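Local coordinates for Alr3790 protein (Anabaena sp., PDB 3HIX) that is of unknown function but folds as a rhodanese-like domain, a family whose active members typically transfer sulfur, at residues A[18-23]-A[62-67]; A[32-37]-A[47-52]; A[40-45]-A[73-78]; A[55-60]-A[67-72]. All coordinates share one frame; numbering follows the deposited sequence.

Interaction 1 of 4, residues A[18-23]-A[62-67]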
loop_
_atom_site.group_PDB
_atom_site.type_symbol
_atom_site.label_atom_id
_atom_site.label_comp_id
_atom_site.label_asym_id
_atom_site.label_seq_id
_atom_site.Cartn_x
_atom_site.Cartn_y
_atom_site.Cartn_z
ATOM N N ASP A 18 0.437 1.348 0.501
ATOM C CA ASP A 18 1.697 0.727 0.101
ATOM C C ASP A 18 2.086 -0.092 1.333
ATOM O O ASP A 18 2.385 0.476 2.375
ATOM C CB ASP A 18 2.762 1.809 -0.177
ATOM C CG ASP A 18 4.048 1.239 -0.754
ATOM O OD1 ASP A 18 4.386 0.076 -0.446
ATOM O OD2 ASP A 18 4.741 1.965 -1.503
ATOM N N VAL A 19 2.063 -1.417 1.215
ATOM C CA VAL A 19 2.380 -2.299 2.341
ATOM C C VAL A 19 3.826 -2.782 2.377
ATOM O O VAL A 19 4.187 -3.633 3.192
ATOM C CB VAL A 19 1.438 -3.533 2.368
ATOM C CG1 VAL A 19 0.018 -3.079 2.592
ATOM C CG2 VAL A 19 1.552 -4.332 1.065
ATOM N N ARG A 20 4.657 -2.237 1.498
ATOM C CA ARG A 20 6.067 -2.610 1.484
ATOM C C ARG A 20 6.784 -1.950 2.657
ATOM O O ARG A 20 6.220 -1.111 3.358
ATOM C CB ARG A 20 6.726 -2.161 0.177
ATOM C CG ARG A 20 6.092 -2.772 -1.070
ATOM C CD ARG A 20 6.648 -2.134 -2.332
ATOM N NE ARG A 20 6.456 -0.687 -2.325
ATOM C CZ ARG A 20 7.104 0.160 -3.122
ATOM N NH1 ARG A 20 7.981 -0.297 -4.004
ATOM N NH2 ARG A 20 6.915 1.467 -3.004
ATOM N N ASP A 21 8.038 -2.338 2.856
ATOM C CA ASP A 21 8.870 -1.785 3.916
ATOM C C ASP A 21 8.921 -0.268 3.717
ATOM O O ASP A 21 9.026 0.203 2.586
ATOM C CB ASP A 21 10.276 -2.370 3.803
ATOM C CG ASP A 21 10.982 -2.455 5.133
ATOM O OD1 ASP A 21 10.493 -3.181 6.020
ATOM O OD2 ASP A 21 12.032 -1.798 5.284
ATOM N N ARG A 22 8.848 0.492 4.804
ATOM C CA ARG A 22 8.883 1.949 4.709
ATOM C C ARG A 22 10.119 2.461 3.969
ATOM O O ARG A 22 10.070 3.505 3.311
ATOM C CB ARG A 22 8.823 2.578 6.107
ATOM C CG ARG A 22 9.010 4.103 6.127
ATOM C CD ARG A 22 8.018 4.809 5.207
ATOM N NE ARG A 22 8.366 6.208 4.971
ATOM C CZ ARG A 22 7.821 7.242 5.604
ATOM N NH1 ARG A 22 6.887 7.045 6.526
ATOM N NH2 ARG A 22 8.203 8.476 5.301
ATOM N N SER A 23 11.223 1.727 4.082
ATOM C CA SER A 23 12.464 2.113 3.419
ATOM C C SER A 23 12.241 2.066 1.915
ATOM O O SER A 23 12.775 2.884 1.169
ATOM C CB SER A 23 13.596 1.149 3.789
ATOM O OG SER A 23 13.405 -0.120 3.177
ATOM N N ASP A 62 2.986 -10.408 -5.737
ATOM C CA ASP A 62 1.618 -10.897 -5.559
ATOM C C ASP A 62 1.397 -11.484 -4.168
ATOM O O ASP A 62 0.352 -11.268 -3.560
ATOM C CB ASP A 62 1.296 -11.982 -6.592
ATOM C CG ASP A 62 1.320 -11.465 -8.012
ATOM O OD1 ASP A 62 1.986 -10.439 -8.264
ATOM O OD2 ASP A 62 0.683 -12.097 -8.882
ATOM N N GLU A 63 2.385 -12.223 -3.666
ATOM C CA GLU A 63 2.255 -12.861 -2.360
ATOM C C GLU A 63 2.017 -11.884 -1.214
ATOM O O GLU A 63 1.074 -12.048 -0.440
ATOM C CB GLU A 63 3.489 -13.723 -2.043
ATOM C CG GLU A 63 3.257 -14.661 -0.857
ATOM C CD GLU A 63 4.521 -15.355 -0.374
ATOM O OE1 GLU A 63 5.392 -15.672 -1.213
ATOM O OE2 GLU A 63 4.633 -15.596 0.848
ATOM N N GLN A 64 2.880 -10.880 -1.086
ATOM C CA GLN A 64 2.718 -9.904 -0.018
ATOM C C GLN A 64 1.426 -9.111 -0.209
ATOM O O GLN A 64 0.752 -8.764 0.759
ATOM C CB GLN A 64 3.923 -8.961 0.027
ATOM C CG GLN A 64 3.800 -7.833 1.028
ATOM C CD GLN A 64 5.065 -6.996 1.118
ATOM O OE1 GLN A 64 5.960 -7.292 1.909
ATOM N NE2 GLN A 64 5.149 -5.954 0.297
ATOM N N THR A 65 1.081 -8.822 -1.458
ATOM C CA THR A 65 -0.142 -8.080 -1.748
ATOM C C THR A 65 -1.342 -8.875 -1.235
ATOM O O THR A 65 -2.151 -8.358 -0.469
ATOM C CB THR A 65 -0.257 -7.811 -3.264
ATOM O OG1 THR A 65 0.843 -6.986 -3.667
ATOM C CG2 THR A 65 -1.544 -7.088 -3.604
ATOM N N SER A 66 -1.432 -10.145 -1.631
ATOM C CA SER A 66 -2.525 -11.017 -1.197
ATOM C C SER A 66 -2.602 -11.105 0.318
ATOM O O SER A 66 -3.689 -11.067 0.888
ATOM C CB SER A 66 -2.352 -12.427 -1.760
ATOM O OG SER A 66 -2.669 -12.469 -3.132
ATOM N N GLN A 67 -1.451 -11.238 0.972
ATOM C CA GLN A 67 -1.429 -11.311 2.432
ATOM C C GLN A 67 -2.103 -10.073 3.032
ATOM O O GLN A 67 -2.958 -10.176 3.906
ATOM C CB GLN A 67 0.010 -11.403 2.951
ATOM C CG GLN A 67 0.107 -11.311 4.473
ATOM C CD GLN A 67 1.540 -11.302 4.992
ATOM O OE1 GLN A 67 1.769 -11.226 6.200
ATOM N NE2 GLN A 67 2.505 -11.379 4.083
#
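A buried loop-to-helix contact of the rhodanese-like fold brings Val19 and Arg20, just past the end of strand 15-18, against Gln64 in the first turn of helix 62-74. The strand end and the loop after it carry the Asp-x-Arg signature common in rhodanese domains, here Asp18 and Arg20. With CG anti to its backbone N (chi1 175°) and an extended chain, Gln64 runs out to the loop and slides past Val19, methyl CG2 of Val19 lying 4.2 Å from CG of Gln64. The amide end then crosses the aliphatic base of Arg20, its plane 79° from that of the guanidinium. Arg20 itself bends back at chi3 and holds Asp18 side-on, with its NH2 also donating to Gly28 O. A leucine in place of Arg20 would probably leave the carboxylate of Asp18 without its positive mate and Gly28 O without this donor. Asp18 OD1 is doubly held: the backbone N of Arg20 closes an Asx turn on it at 3.0 Å, and NE of Arg20 meets the same oxygen at 2.9 Å. Arg20 NH2 reaches the syn lone pair of Asp18 OD2 at 2.7 Å.

Interaction 2 of 4, residues A[32-37]-A[47-52]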
loop_
_atom_site.group_PDB
_atom_site.type_symbol
_atom_site.label_atom_id
_atom_site.label_comp_id
_atom_site.label_asym_id
_atom_site.label_seq_id
_atom_site.Cartn_x
_atom_site.Cartn_y
_atom_site.Cartn_z
ATOM N N GLY A 32 0.380 9.835 -3.613
ATOM C CA GLY A 32 -0.785 9.844 -2.747
ATOM C C GLY A 32 -1.021 8.584 -1.932
ATOM O O GLY A 32 -1.921 8.551 -1.088
ATOM N N ALA A 33 -0.237 7.541 -2.170
ATOM C CA ALA A 33 -0.415 6.301 -1.420
ATOM C C ALA A 33 0.084 6.487 0.001
ATOM O O ALA A 33 1.026 7.240 0.243
ATOM C CB ALA A 33 0.344 5.163 -2.092
HETATM N N MSE A 34 -0.551 5.800 0.943
HETATM C CA MSE A 34 -0.163 5.878 2.346
HETATM C C MSE A 34 0.777 4.739 2.712
HETATM O O MSE A 34 0.603 3.606 2.249
HETATM C CB MSE A 34 -1.392 5.787 3.242
HETATM C CG MSE A 34 -2.502 6.747 2.892
HETATM SE SE MSE A 34 -3.979 6.457 4.107
HETATM C CE MSE A 34 -3.164 7.166 5.705
ATOM N N ALA A 35 1.765 5.042 3.545
ATOM C CA ALA A 35 2.722 4.042 4.000
ATOM C C ALA A 35 2.106 3.204 5.121
ATOM O O ALA A 35 1.838 3.703 6.209
ATOM C CB ALA A 35 3.982 4.713 4.506
HETATM N N MSE A 36 1.886 1.928 4.853
HETATM C CA MSE A 36 1.328 1.049 5.868
HETATM C C MSE A 36 1.936 -0.332 5.736
HETATM O O MSE A 36 1.311 -1.251 5.233
HETATM C CB MSE A 36 -0.198 0.991 5.749
HETATM C CG MSE A 36 -0.908 2.192 6.426
HETATM SE SE MSE A 36 -2.824 1.899 6.644
HETATM C CE MSE A 36 -3.368 3.695 7.084
ATOM N N PRO A 37 3.191 -0.483 6.174
ATOM C CA PRO A 37 3.914 -1.753 6.116
ATOM C C PRO A 37 3.105 -2.894 6.747
ATOM O O PRO A 37 2.398 -2.691 7.735
ATOM C CB PRO A 37 5.196 -1.446 6.885
ATOM C CG PRO A 37 5.415 0.011 6.591
ATOM C CD PRO A 37 4.030 0.572 6.767
ATOM N N SER A 47 -7.318 2.343 12.692
ATOM C CA SER A 47 -7.402 3.621 13.390
ATOM C C SER A 47 -7.447 4.828 12.460
ATOM O O SER A 47 -7.775 5.932 12.894
ATOM C CB SER A 47 -6.218 3.778 14.345
ATOM O OG SER A 47 -5.021 4.049 13.640
ATOM N N SER A 48 -7.133 4.622 11.184
ATOM C CA SER A 48 -7.108 5.728 10.232
ATOM C C SER A 48 -8.178 5.698 9.152
ATOM O O SER A 48 -8.521 6.736 8.588
ATOM C CB SER A 48 -5.745 5.784 9.537
ATOM O OG SER A 48 -4.685 5.756 10.473
ATOM N N LEU A 49 -8.708 4.517 8.857
ATOM C CA LEU A 49 -9.691 4.396 7.785
ATOM C C LEU A 49 -10.987 3.714 8.192
ATOM O O LEU A 49 -10.981 2.793 9.007
ATOM C CB LEU A 49 -9.073 3.609 6.625
ATOM C CG LEU A 49 -7.676 4.022 6.158
ATOM C CD1 LEU A 49 -7.103 2.965 5.222
ATOM C CD2 LEU A 49 -7.755 5.373 5.462
ATOM N N GLU A 50 -12.098 4.170 7.619
ATOM C CA GLU A 50 -13.393 3.556 7.896
ATOM C C GLU A 50 -13.481 2.289 7.057
ATOM O O GLU A 50 -12.973 2.236 5.937
ATOM C CB GLU A 50 -14.549 4.495 7.547
ATOM C CG GLU A 50 -14.327 5.366 6.332
ATOM C CD GLU A 50 -13.585 6.637 6.681
ATOM O OE1 GLU A 50 -14.093 7.403 7.529
ATOM O OE2 GLU A 50 -12.499 6.870 6.114
ATOM N N LYS A 51 -14.142 1.276 7.602
ATOM C CA LYS A 51 -14.258 -0.009 6.929
ATOM C C LYS A 51 -15.086 -0.029 5.648
ATOM O O LYS A 51 -15.051 -1.010 4.902
ATOM C CB LYS A 51 -14.777 -1.039 7.930
ATOM C CG LYS A 51 -13.829 -1.230 9.112
ATOM C CD LYS A 51 -14.483 -2.009 10.237
ATOM C CE LYS A 51 -13.609 -2.028 11.474
ATOM N NZ LYS A 51 -12.332 -2.728 11.218
ATOM N N SER A 52 -15.824 1.044 5.384
ATOM C CA SER A 52 -16.636 1.116 4.174
ATOM C C SER A 52 -15.862 1.747 3.020
ATOM O O SER A 52 -16.324 1.748 1.877
ATOM C CB SER A 52 -17.898 1.933 4.444
ATOM O OG SER A 52 -17.557 3.211 4.953
#
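Within the beta-alpha-beta crossover that leads from strand 34-35 through helix 41-48 to strand 55-58, Met34 and Met36 meet Ser48 and Leu49 at the helix's C-terminal end. Both methionines are selenomethionines, two residues apart and pointing the same way, from the edge strand and the residue just beyond it, where they form a pair of long prongs. Leu49, the first residue to leave helical geometry, lays its forked end across the two chain ends. Its CD2 methyl slides past Met34, 4.2 Å from the SE atom, while its CD1 lies 4.2 Å from CE of Met36. The two prongs reach these places by different shapes. The Met34 chain bends at its last torsion (chi3 70°), which presents the selenium to the leucine and swings the terminal methyl toward its neighbour, so that Met34 CE and Met36 CE stand 3.7 Å apart. Met36 instead stays extended beyond CG (chi3 -167°), and its tip travels on to the last helical residue. Behind the prongs, Met34 packs on Leu17 and Met36 on Leu41 and Ala45, and Leu49 continues inward to Ile55 of strand 55-58. Nothing polar joins the segments. Ser48 is more exposed and presents carbon to the contact, its hydroxyl turning back to hydrogen-bond Arg44 O in the preceding helical turn. The last touch is made by the methyl end of Met36, whose CE rests 4.0 Å from Ser48 CB.

Interaction 3 of 4, residues A[40-45]-A[73-78]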
loop_
_atom_site.group_PDB
_atom_site.type_symbol
_atom_site.label_atom_id
_atom_site.label_comp_id
_atom_site.label_asym_id
_atom_site.label_seq_id
_atom_site.Cartn_x
_atom_site.Cartn_y
_atom_site.Cartn_z
ATOM N N ASP A 40 2.331 -3.378 10.559
ATOM C CA ASP A 40 1.450 -2.436 11.261
ATOM C C ASP A 40 0.162 -2.119 10.512
ATOM O O ASP A 40 -0.623 -1.281 10.942
ATOM C CB ASP A 40 2.184 -1.123 11.535
ATOM C CG ASP A 40 3.185 -1.244 12.657
ATOM O OD1 ASP A 40 2.782 -1.655 13.766
ATOM O OD2 ASP A 40 4.371 -0.924 12.431
ATOM N N LEU A 41 -0.059 -2.809 9.402
ATOM C CA LEU A 41 -1.230 -2.577 8.567
ATOM C C LEU A 41 -2.597 -2.592 9.252
ATOM O O LEU A 41 -3.323 -1.600 9.211
ATOM C CB LEU A 41 -1.238 -3.571 7.417
ATOM C CG LEU A 41 -2.407 -3.468 6.442
ATOM C CD1 LEU A 41 -2.484 -2.074 5.811
ATOM C CD2 LEU A 41 -2.223 -4.532 5.388
ATOM N N VAL A 42 -2.966 -3.711 9.864
ATOM C CA VAL A 42 -4.268 -3.774 10.513
ATOM C C VAL A 42 -4.443 -2.672 11.559
ATOM O O VAL A 42 -5.491 -2.041 11.610
ATOM C CB VAL A 42 -4.516 -5.150 11.169
ATOM C CG1 VAL A 42 -5.857 -5.143 11.896
ATOM C CG2 VAL A 42 -4.508 -6.235 10.109
ATOM N N ASP A 43 -3.427 -2.431 12.384
ATOM C CA ASP A 43 -3.509 -1.383 13.403
ATOM C C ASP A 43 -3.752 -0.011 12.794
ATOM O O ASP A 43 -4.718 0.672 13.130
ATOM C CB ASP A 43 -2.220 -1.318 14.222
ATOM C CG ASP A 43 -2.067 -2.486 15.160
ATOM O OD1 ASP A 43 -3.090 -3.111 15.513
ATOM O OD2 ASP A 43 -0.921 -2.766 15.561
ATOM N N ARG A 44 -2.868 0.390 11.890
ATOM C CA ARG A 44 -2.989 1.698 11.260
ATOM C C ARG A 44 -4.279 1.903 10.472
ATOM O O ARG A 44 -4.926 2.945 10.602
ATOM C CB ARG A 44 -1.793 1.955 10.348
ATOM C CG ARG A 44 -0.472 2.072 11.076
ATOM C CD ARG A 44 0.612 2.481 10.104
ATOM N NE ARG A 44 1.915 2.618 10.747
ATOM C CZ ARG A 44 3.021 2.970 10.100
ATOM N NH1 ARG A 44 2.974 3.217 8.798
ATOM N NH2 ARG A 44 4.171 3.078 10.751
ATOM N N ALA A 45 -4.647 0.925 9.651
ATOM C CA ALA A 45 -5.869 1.031 8.863
ATOM C C ALA A 45 -7.101 1.094 9.765
ATOM O O ALA A 45 -8.041 1.843 9.498
ATOM C CB ALA A 45 -5.979 -0.148 7.912
ATOM N N ARG A 73 -9.376 -7.627 4.889
ATOM C CA ARG A 73 -10.729 -8.154 4.780
ATOM C C ARG A 73 -11.101 -8.891 6.061
ATOM O O ARG A 73 -12.232 -8.783 6.535
ATOM C CB ARG A 73 -10.853 -9.087 3.577
ATOM C CG ARG A 73 -10.782 -8.370 2.244
ATOM C CD ARG A 73 -11.012 -9.326 1.085
ATOM N NE ARG A 73 -10.884 -8.652 -0.204
ATOM C CZ ARG A 73 -10.679 -9.279 -1.357
ATOM N NH1 ARG A 73 -10.583 -10.602 -1.385
ATOM N NH2 ARG A 73 -10.541 -8.583 -2.479
ATOM N N SER A 74 -10.153 -9.634 6.627
ATOM C CA SER A 74 -10.426 -10.361 7.860
ATOM C C SER A 74 -10.627 -9.385 9.013
ATOM O O SER A 74 -11.245 -9.724 10.016
ATOM C CB SER A 74 -9.282 -11.325 8.187
ATOM O OG SER A 74 -9.203 -12.360 7.224
ATOM N N ALA A 75 -10.111 -8.167 8.867
ATOM C CA ALA A 75 -10.250 -7.153 9.908
ATOM C C ALA A 75 -11.581 -6.416 9.811
ATOM O O ALA A 75 -11.896 -5.574 10.652
ATOM C CB ALA A 75 -9.102 -6.158 9.831
ATOM N N GLY A 76 -12.358 -6.722 8.779
ATOM C CA GLY A 76 -13.642 -6.066 8.634
ATOM C C GLY A 76 -13.754 -5.027 7.536
ATOM O O GLY A 76 -14.797 -4.399 7.404
ATOM N N PHE A 77 -12.702 -4.821 6.746
ATOM C CA PHE A 77 -12.797 -3.844 5.661
ATOM C C PHE A 77 -13.603 -4.462 4.522
ATOM O O PHE A 77 -13.248 -5.512 3.983
ATOM C CB PHE A 77 -11.404 -3.411 5.210
ATOM C CG PHE A 77 -10.764 -2.413 6.137
ATOM C CD1 PHE A 77 -10.979 -1.043 5.969
ATOM C CD2 PHE A 77 -10.013 -2.842 7.226
ATOM C CE1 PHE A 77 -10.455 -0.114 6.885
ATOM C CE2 PHE A 77 -9.489 -1.929 8.144
ATOM C CZ PHE A 77 -9.712 -0.560 7.973
ATOM N N GLU A 78 -14.707 -3.804 4.185
ATOM C CA GLU A 78 -15.636 -4.278 3.161
ATOM C C GLU A 78 -15.166 -4.234 1.707
ATOM O O GLU A 78 -15.591 -5.061 0.904
ATOM C CB GLU A 78 -16.973 -3.522 3.302
ATOM C CG GLU A 78 -17.996 -3.803 2.207
ATOM C CD GLU A 78 -19.282 -2.989 2.360
ATOM O OE1 GLU A 78 -19.249 -1.913 2.994
ATOM O OE2 GLU A 78 -20.327 -3.420 1.827
#
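Ala45 N donates to Leu41 O at 2.9 Å, a routine bond of the helix turn whose Ala45 then meets Phe77. The benzyl ring points at this turn of helix 41-48 with its far end, and Phe77 CZ comes 3.3 Å from Ala45 O. The oxygen lies at the ring's edge, near its plane, where the slightly positive C-H rim is likely to suit a carbonyl. The same ring carbon also touches the methyl of the alanine, Ala45 CB to Phe77 CZ being 3.8 Å. Phe77 reaches across because its CG stands anti to its own carbonyl carbon (chi1 -78°), and Ile55 packs against the ring from the sheet. One helical turn earlier, Val42 offers a branch, CG1, to Ala75 CB at 4.0 Å, a smaller and less buried touch. An alanine in place of Phe77 would probably leave a gap beside Ala45 and Ile55 and take the ring rim away from Ala45 O. The course of the chain between Ala75 and Phe77 depends on Gly76, whose positive phi (107°) would press a beta carbon against the preceding carbonyl oxygen. Gly76 N returns to Arg73 O at 3.0 Å, and Phe77 N to Leu72 O at 3.1 Å, the paired bonds of a Schellman motif. That C-terminal turn closes helix 62-74 and leads the chain out to Phe77, so two neighbouring helices of the rhodanese-like alpha/beta fold are joined beside the parallel sheet.

Interaction 4 of 4, residues A[55-60]-A[67-72]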
loop_
_atom_site.group_PDB
_atom_site.type_symbol
_atom_site.label_atom_id
_atom_site.label_comp_id
_atom_site.label_asym_id
_atom_site.label_seq_id
_atom_site.Cartn_x
_atom_site.Cartn_y
_atom_site.Cartn_z
ATOM N N ILE A 55 -10.489 0.584 -0.669
ATOM C CA ILE A 55 -9.049 0.563 -0.459
ATOM C C ILE A 55 -8.342 -0.265 -1.516
ATOM O O ILE A 55 -8.786 -1.353 -1.880
ATOM C CB ILE A 55 -8.716 -0.004 0.938
ATOM C CG1 ILE A 55 -9.365 0.878 2.006
ATOM C CG2 ILE A 55 -7.212 -0.054 1.146
ATOM C CD1 ILE A 55 -9.304 0.307 3.400
ATOM N N TYR A 56 -7.238 0.267 -2.017
ATOM C CA TYR A 56 -6.462 -0.419 -3.026
ATOM C C TYR A 56 -5.064 -0.585 -2.459
ATOM O O TYR A 56 -4.435 0.377 -2.016
ATOM C CB TYR A 56 -6.498 0.388 -4.319
ATOM C CG TYR A 56 -7.883 0.351 -4.927
ATOM C CD1 TYR A 56 -8.178 -0.504 -5.989
ATOM C CD2 TYR A 56 -8.929 1.084 -4.363
ATOM C CE1 TYR A 56 -9.485 -0.634 -6.470
ATOM C CE2 TYR A 56 -10.237 0.959 -4.830
ATOM C CZ TYR A 56 -10.508 0.097 -5.880
ATOM O OH TYR A 56 -11.806 -0.058 -6.320
ATOM N N VAL A 57 -4.601 -1.826 -2.436
ATOM C CA VAL A 57 -3.300 -2.119 -1.871
ATOM C C VAL A 57 -2.317 -2.731 -2.843
ATOM O O VAL A 57 -2.695 -3.428 -3.789
ATOM C CB VAL A 57 -3.430 -3.092 -0.677
ATOM C CG1 VAL A 57 -4.497 -2.611 0.283
ATOM C CG2 VAL A 57 -3.769 -4.468 -1.178
ATOM N N TYR A 58 -1.043 -2.454 -2.595
ATOM C CA TYR A 58 0.029 -3.015 -3.389
ATOM C C TYR A 58 1.208 -3.218 -2.459
ATOM O O TYR A 58 1.431 -2.441 -1.529
ATOM C CB TYR A 58 0.401 -2.101 -4.583
ATOM C CG TYR A 58 1.138 -0.818 -4.254
ATOM C CD1 TYR A 58 2.529 -0.747 -4.338
ATOM C CD2 TYR A 58 0.441 0.341 -3.919
ATOM C CE1 TYR A 58 3.209 0.453 -4.104
ATOM C CE2 TYR A 58 1.109 1.544 -3.679
ATOM C CZ TYR A 58 2.489 1.592 -3.772
ATOM O OH TYR A 58 3.143 2.771 -3.519
ATOM N N GLY A 59 1.923 -4.310 -2.677
ATOM C CA GLY A 59 3.091 -4.608 -1.878
ATOM C C GLY A 59 4.169 -5.012 -2.860
ATOM O O GLY A 59 4.063 -4.708 -4.043
ATOM N N ALA A 60 5.197 -5.699 -2.379
ATOM C CA ALA A 60 6.292 -6.140 -3.231
ATOM C C ALA A 60 6.062 -7.570 -3.697
ATOM O O ALA A 60 6.619 -8.511 -3.134
ATOM C CB ALA A 60 7.596 -6.043 -2.467
ATOM N N GLN A 67 -1.451 -11.238 0.972
ATOM C CA GLN A 67 -1.429 -11.311 2.432
ATOM C C GLN A 67 -2.103 -10.073 3.032
ATOM O O GLN A 67 -2.958 -10.176 3.906
ATOM C CB GLN A 67 0.010 -11.403 2.951
ATOM C CG GLN A 67 0.107 -11.311 4.473
ATOM C CD GLN A 67 1.540 -11.302 4.992
ATOM O OE1 GLN A 67 1.769 -11.226 6.200
ATOM N NE2 GLN A 67 2.505 -11.379 4.083
ATOM N N ALA A 68 -1.711 -8.899 2.552
ATOM C CA ALA A 68 -2.280 -7.644 3.042
ATOM C C ALA A 68 -3.795 -7.551 2.805
ATOM O O ALA A 68 -4.548 -7.140 3.689
ATOM C CB ALA A 68 -1.561 -6.463 2.378
ATOM N N VAL A 69 -4.250 -7.946 1.618
ATOM C CA VAL A 69 -5.678 -7.885 1.313
ATOM C C VAL A 69 -6.467 -8.817 2.225
ATOM O O VAL A 69 -7.547 -8.475 2.686
ATOM C CB VAL A 69 -5.963 -8.276 -0.148
ATOM C CG1 VAL A 69 -7.462 -8.252 -0.410
ATOM C CG2 VAL A 69 -5.256 -7.312 -1.088
ATOM N N ASN A 70 -5.924 -10.002 2.473
ATOM C CA ASN A 70 -6.585 -10.973 3.336
ATOM C C ASN A 70 -6.644 -10.432 4.773
ATOM O O ASN A 70 -7.663 -10.554 5.448
ATOM C CB ASN A 70 -5.844 -12.319 3.270
ATOM C CG ASN A 70 -6.032 -13.029 1.930
ATOM O OD1 ASN A 70 -5.238 -13.894 1.552
ATOM N ND2 ASN A 70 -7.093 -12.674 1.213
ATOM N N LEU A 71 -5.555 -9.824 5.234
ATOM C CA LEU A 71 -5.524 -9.248 6.580
ATOM C C LEU A 71 -6.572 -8.146 6.760
ATOM O O LEU A 71 -7.240 -8.078 7.789
ATOM C CB LEU A 71 -4.148 -8.655 6.882
ATOM C CG LEU A 71 -3.014 -9.616 7.214
ATOM C CD1 LEU A 71 -1.690 -8.892 7.138
ATOM C CD2 LEU A 71 -3.239 -10.200 8.601
ATOM N N LEU A 72 -6.714 -7.281 5.760
ATOM C CA LEU A 72 -7.675 -6.180 5.847
ATOM C C LEU A 72 -9.111 -6.678 5.775
ATOM O O LEU A 72 -9.976 -6.207 6.515
ATOM C CB LEU A 72 -7.414 -5.153 4.735
ATOM C CG LEU A 72 -6.114 -4.353 4.891
ATOM C CD1 LEU A 72 -5.863 -3.522 3.633
ATOM C CD2 LEU A 72 -6.200 -3.457 6.125
#
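Val57 is the bump at the centre of this contact, its two methyls pushed from strand 55-58 into the shallow hollow between Val69 and Leu72 on helix 62-74. Strand and helix are the first two elements of a beta-alpha-beta unit completed by strand 80-82. Their short axes pass 8.7 Å apart, with N-to-C directions 147° from each other, as expected for a helix running back across a parallel sheet. Each methyl of the valine has its own neighbour. CG1 points tip to tip at Leu72, 3.7 Å from the CD1 atom of that leucine. CG2, lodged between backbone N and carbonyl carbon (chi1 -49°), faces Val69, where the gap to CG2 of Val69 is 3.2 Å, tighter than carbons normally sit and doubtful in its exact value. Leu72 CD1 leans over the strand face between Val57 and Ile55, nearer the valine; Ile55 CG2 is looser, at 4.5 Å from it. Tyr56 and Tyr58 point away, to the opposite face of the strand. Around this core, Val69 and Leu72 both continue onto Val80, and Leu72 also meets Leu41 and Ala45 of helix 41-48. All four touching residues are buried and apolar, and no hydrogen bond crosses. Strand backbone groups pair instead with strands 15-18 and 80-82. The polar link from Thr65 OG1 to Gly59 N lies nearer the start of the helix, so at this point burial of hydrocarbon probably does the holding.

How the interactions relate
All four contacts lie within the one rhodanese-like domain, around its parallel sheet. Helix 62-74 is shared by interactions 1, 4 and 3, which follow it from start to end; interaction 4, in the middle, has its centre about 7 Å from that of interaction 1 and about 9 Å from that of interaction 3. Interactions 2 and 3 share helix 41-48, their centres also about 9 Å apart, and Lys51 NZ bonds to Ala75 O between them. Interactions 1 and 2 are about 14 Å apart, yet Asp18 pairs through its backbone with Met34 and Met36. Along the chain, interaction 2 closes before interaction 4 opens, whereas interaction 1 crosses both 3 and 4, interlocking early and late segments.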